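Local atomic coordinates of DNA double-strand break repair nuclease NurA (Sulfolobus solfataricus, PDB entry 2YGK), a protein that is a manganese-dependent nuclease that works with the helicase HerA in DNA double-strand break repair, probably resecting the 5' strand at DNA ends. Residues K34-Y38 with D208-T212. Residues are numbered along the deposited sequence; the frame is centred on the assembly and turned at random.
Sequences KVNEY and DLFGT
The carbonyl oxygen K34 O receives the helical hydrogen bond from Y38 N (2.9 Å) and also meets the rim of a ring from the 208-212 loop, lying near the plane of F210 at 3.9 Å from CE1. The same corner of that ring reaches the backbone at V35 CA, and V35 CG2 stands 4.2 Å from F210 CZ, so F210 touches main chain and side chain of the helix. With no hydrogen bond crossing between the segments, the contact illustrates how aromatic packing can join a helix to an irregular loop. The rings of Y38 and F210 are inclined by only 26°, yet with centroids 5.5 Å apart they are slid so far that overlap is slight; the closest approach is Y38 CD2 to F210 CE1, 3.5 Å. In this nuclease of the RNase H clan, helix 17-38 is followed by strand 39-41 at one border of the large mixed sheet, and Y38 shares backbone hydrogen bonds with K231 of strand 228-236. The loop follows strand 197-201, and D216 of the succeeding helix accepts hydrogen bonds from L209 N and F210 N through its two carboxylate oxygens. V219 of that helix is touched by both V35 and F210. With CG anti to its own carbonyl carbon (chi1 -76°), the Y38 side chain reaches across to the loop, where its CE2 lies 3.4 Å from L209 O, near the ring plane. L209 CD2 packs 3.9 Å from Y38 CD2 above the ring plane, opposite F210 CE1, while L209 CB sits over one face of F210, displaced toward its rim.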
ATOM      1  N   LYS A  34      15.921 -30.903  -6.402  1.00108.00           N
ATOM      2  CA  LYS A  34      14.587 -31.217  -5.866  1.00105.32           C
ATOM      3  C   LYS A  34      13.439 -30.743  -6.749  1.00100.06           C
ATOM      4  O   LYS A  34      12.351 -31.307  -6.703  1.00 98.38           O
ATOM      5  CB  LYS A  34      14.433 -30.675  -4.441  1.00106.63           C
ATOM      6  CG  LYS A  34      15.339 -31.390  -3.470  1.00113.30           C
ATOM      7  CD  LYS A  34      15.272 -30.847  -2.055  1.00119.22           C
ATOM      8  CE  LYS A  34      16.266 -31.608  -1.157  1.00125.11           C
ATOM      9  NZ  LYS A  34      16.301 -31.120   0.253  1.00128.58           N
ATOM     10  N   VAL A  35      13.675 -29.720  -7.560  1.00 96.83           N
ATOM     11  CA  VAL A  35      12.636 -29.230  -8.454  1.00 92.68           C
ATOM     12  C   VAL A  35      12.130 -30.362  -9.303  1.00 90.27           C
ATOM     13  O   VAL A  35      10.957 -30.707  -9.255  1.00 89.05           O
ATOM     14  CB  VAL A  35      13.141 -28.121  -9.386  1.00 92.45           C
ATOM     15  CG1 VAL A  35      12.235 -27.984 -10.583  1.00 90.20           C
ATOM     16  CG2 VAL A  35      13.221 -26.818  -8.643  1.00 92.47           C
ATOM     17  N   ASN A  36      13.036 -30.956 -10.065  1.00 89.57           N
ATOM     18  CA  ASN A  36      12.680 -32.002 -11.027  1.00 87.51           C
ATOM     19  C   ASN A  36      12.120 -33.261 -10.341  1.00 85.52           C
ATOM     20  O   ASN A  36      11.268 -33.936 -10.903  1.00 84.75           O
ATOM     21  CB  ASN A  36      13.885 -32.308 -11.923  1.00 89.45           C
ATOM     22  CG  ASN A  36      14.412 -31.057 -12.637  1.00 89.99           C
ATOM     23  OD1 ASN A  36      13.637 -30.223 -13.125  1.00 88.78           O
ATOM     24  ND2 ASN A  36      15.734 -30.920 -12.686  1.00 92.75           N
ATOM     25  N   GLU A  37      12.580 -33.538  -9.121  1.00 84.25           N
ATOM     26  CA  GLU A  37      11.940 -34.508  -8.239  1.00 82.49           C
ATOM     27  C   GLU A  37      10.465 -34.168  -8.097  1.00 77.64           C
ATOM     28  O   GLU A  37       9.617 -35.020  -8.259  1.00 76.57           O
ATOM     29  CB  GLU A  37      12.559 -34.486  -6.831  1.00 84.99           C
ATOM     30  CG  GLU A  37      14.097 -34.722  -6.731  1.00 89.72           C
ATOM     31  CD  GLU A  37      14.502 -36.169  -6.662  1.00 93.31           C
ATOM     32  OE1 GLU A  37      13.621 -37.050  -6.570  1.00 94.37           O
ATOM     33  OE2 GLU A  37      15.720 -36.420  -6.700  1.00 97.91           O
ATOM     34  N   TYR A  38      10.173 -32.902  -7.798  1.00 73.58           N
ATOM     35  CA  TYR A  38       8.813 -32.450  -7.454  1.00 69.50           C
ATOM     36  C   TYR A  38       7.993 -31.863  -8.599  1.00 64.15           C
ATOM     37  O   TYR A  38       6.939 -31.323  -8.335  1.00 62.44           O
ATOM     38  CB  TYR A  38       8.873 -31.345  -6.410  1.00 69.76           C
ATOM     39  CG  TYR A  38       9.165 -31.700  -4.986  1.00 73.56           C
ATOM     40  CD1 TYR A  38       9.478 -32.988  -4.571  1.00 78.59           C
ATOM     41  CD2 TYR A  38       9.150 -30.699  -4.039  1.00 75.17           C
ATOM     42  CE1 TYR A  38       9.751 -33.242  -3.218  1.00 81.82           C
ATOM     43  CE2 TYR A  38       9.411 -30.938  -2.730  1.00 78.73           C
ATOM     44  CZ  TYR A  38       9.713 -32.190  -2.311  1.00 81.39           C
ATOM     45  OH  TYR A  38       9.971 -32.329  -0.966  1.00 85.22           O
ATOM     46  N   ASP A 208       5.749 -24.459   1.162  1.00 66.35           N
ATOM     47  CA  ASP A 208       5.427 -25.810   1.570  1.00 68.25           C
ATOM     48  C   ASP A 208       6.308 -26.787   0.869  1.00 68.85           C
ATOM     49  O   ASP A 208       6.754 -27.746   1.485  1.00 71.50           O
ATOM     50  CB  ASP A 208       3.976 -26.143   1.235  1.00 67.18           C
ATOM     51  CG  ASP A 208       2.999 -25.529   2.223  1.00 69.68           C
ATOM     52  OD1 ASP A 208       3.087 -25.887   3.422  1.00 74.03           O
ATOM     53  OD2 ASP A 208       2.154 -24.701   1.798  1.00 70.67           O
ATOM     54  N   LEU A 209       6.567 -26.556  -0.416  1.00 67.34           N
ATOM     55  CA  LEU A 209       7.319 -27.538  -1.202  1.00 67.55           C
ATOM     56  C   LEU A 209       8.782 -27.560  -0.832  1.00 69.61           C
ATOM     57  O   LEU A 209       9.255 -28.546  -0.270  1.00 71.86           O
ATOM     58  CB  LEU A 209       7.169 -27.310  -2.712  1.00 65.26           C
ATOM     59  CG  LEU A 209       5.897 -27.849  -3.350  1.00 62.29           C
ATOM     60  CD1 LEU A 209       6.027 -27.705  -4.853  1.00 58.57           C
ATOM     61  CD2 LEU A 209       5.646 -29.303  -2.932  1.00 59.35           C
ATOM     62  N   PHE A 210       9.478 -26.468  -1.134  1.00 69.36           N
ATOM     63  CA  PHE A 210      10.933 -26.437  -1.101  1.00 71.29           C
ATOM     64  C   PHE A 210      11.525 -25.808   0.143  1.00 73.60           C
ATOM     65  O   PHE A 210      12.686 -26.046   0.438  1.00 76.87           O
ATOM     66  CB  PHE A 210      11.456 -25.695  -2.314  1.00 70.13           C
ATOM     67  CG  PHE A 210      10.940 -26.220  -3.605  1.00 68.28           C
ATOM     68  CD1 PHE A 210      11.351 -27.459  -4.083  1.00 69.79           C
ATOM     69  CD2 PHE A 210      10.062 -25.480  -4.360  1.00 66.00           C
ATOM     70  CE1 PHE A 210      10.885 -27.947  -5.297  1.00 67.90           C
ATOM     71  CE2 PHE A 210       9.581 -25.963  -5.568  1.00 65.02           C
ATOM     72  CZ  PHE A 210      10.001 -27.195  -6.042  1.00 66.32           C
ATOM     73  N   GLY A 211      10.758 -24.989   0.855  1.00 73.07           N
ATOM     74  CA  GLY A 211      11.216 -24.410   2.120  1.00 75.51           C
ATOM     75  C   GLY A 211      12.477 -23.566   1.998  1.00 76.94           C
ATOM     76  O   GLY A 211      13.436 -23.765   2.748  1.00 79.71           O
ATOM     77  N   THR A 212      12.467 -22.628   1.049  1.00 74.84           N
ATOM     78  CA  THR A 212      13.627 -21.804   0.749  1.00 75.96           C
ATOM     79  C   THR A 212      13.311 -20.337   1.017  1.00 75.44           C
ATOM     80  O   THR A 212      12.202 -19.998   1.420  1.00 73.76           O
ATOM     81  CB  THR A 212      14.081 -21.978  -0.713  1.00 75.04           C
ATOM     82  OG1 THR A 212      13.142 -21.355  -1.602  1.00 71.41           O
ATOM     83  CG2 THR A 212      14.228 -23.465  -1.063  1.00 75.41           C
TER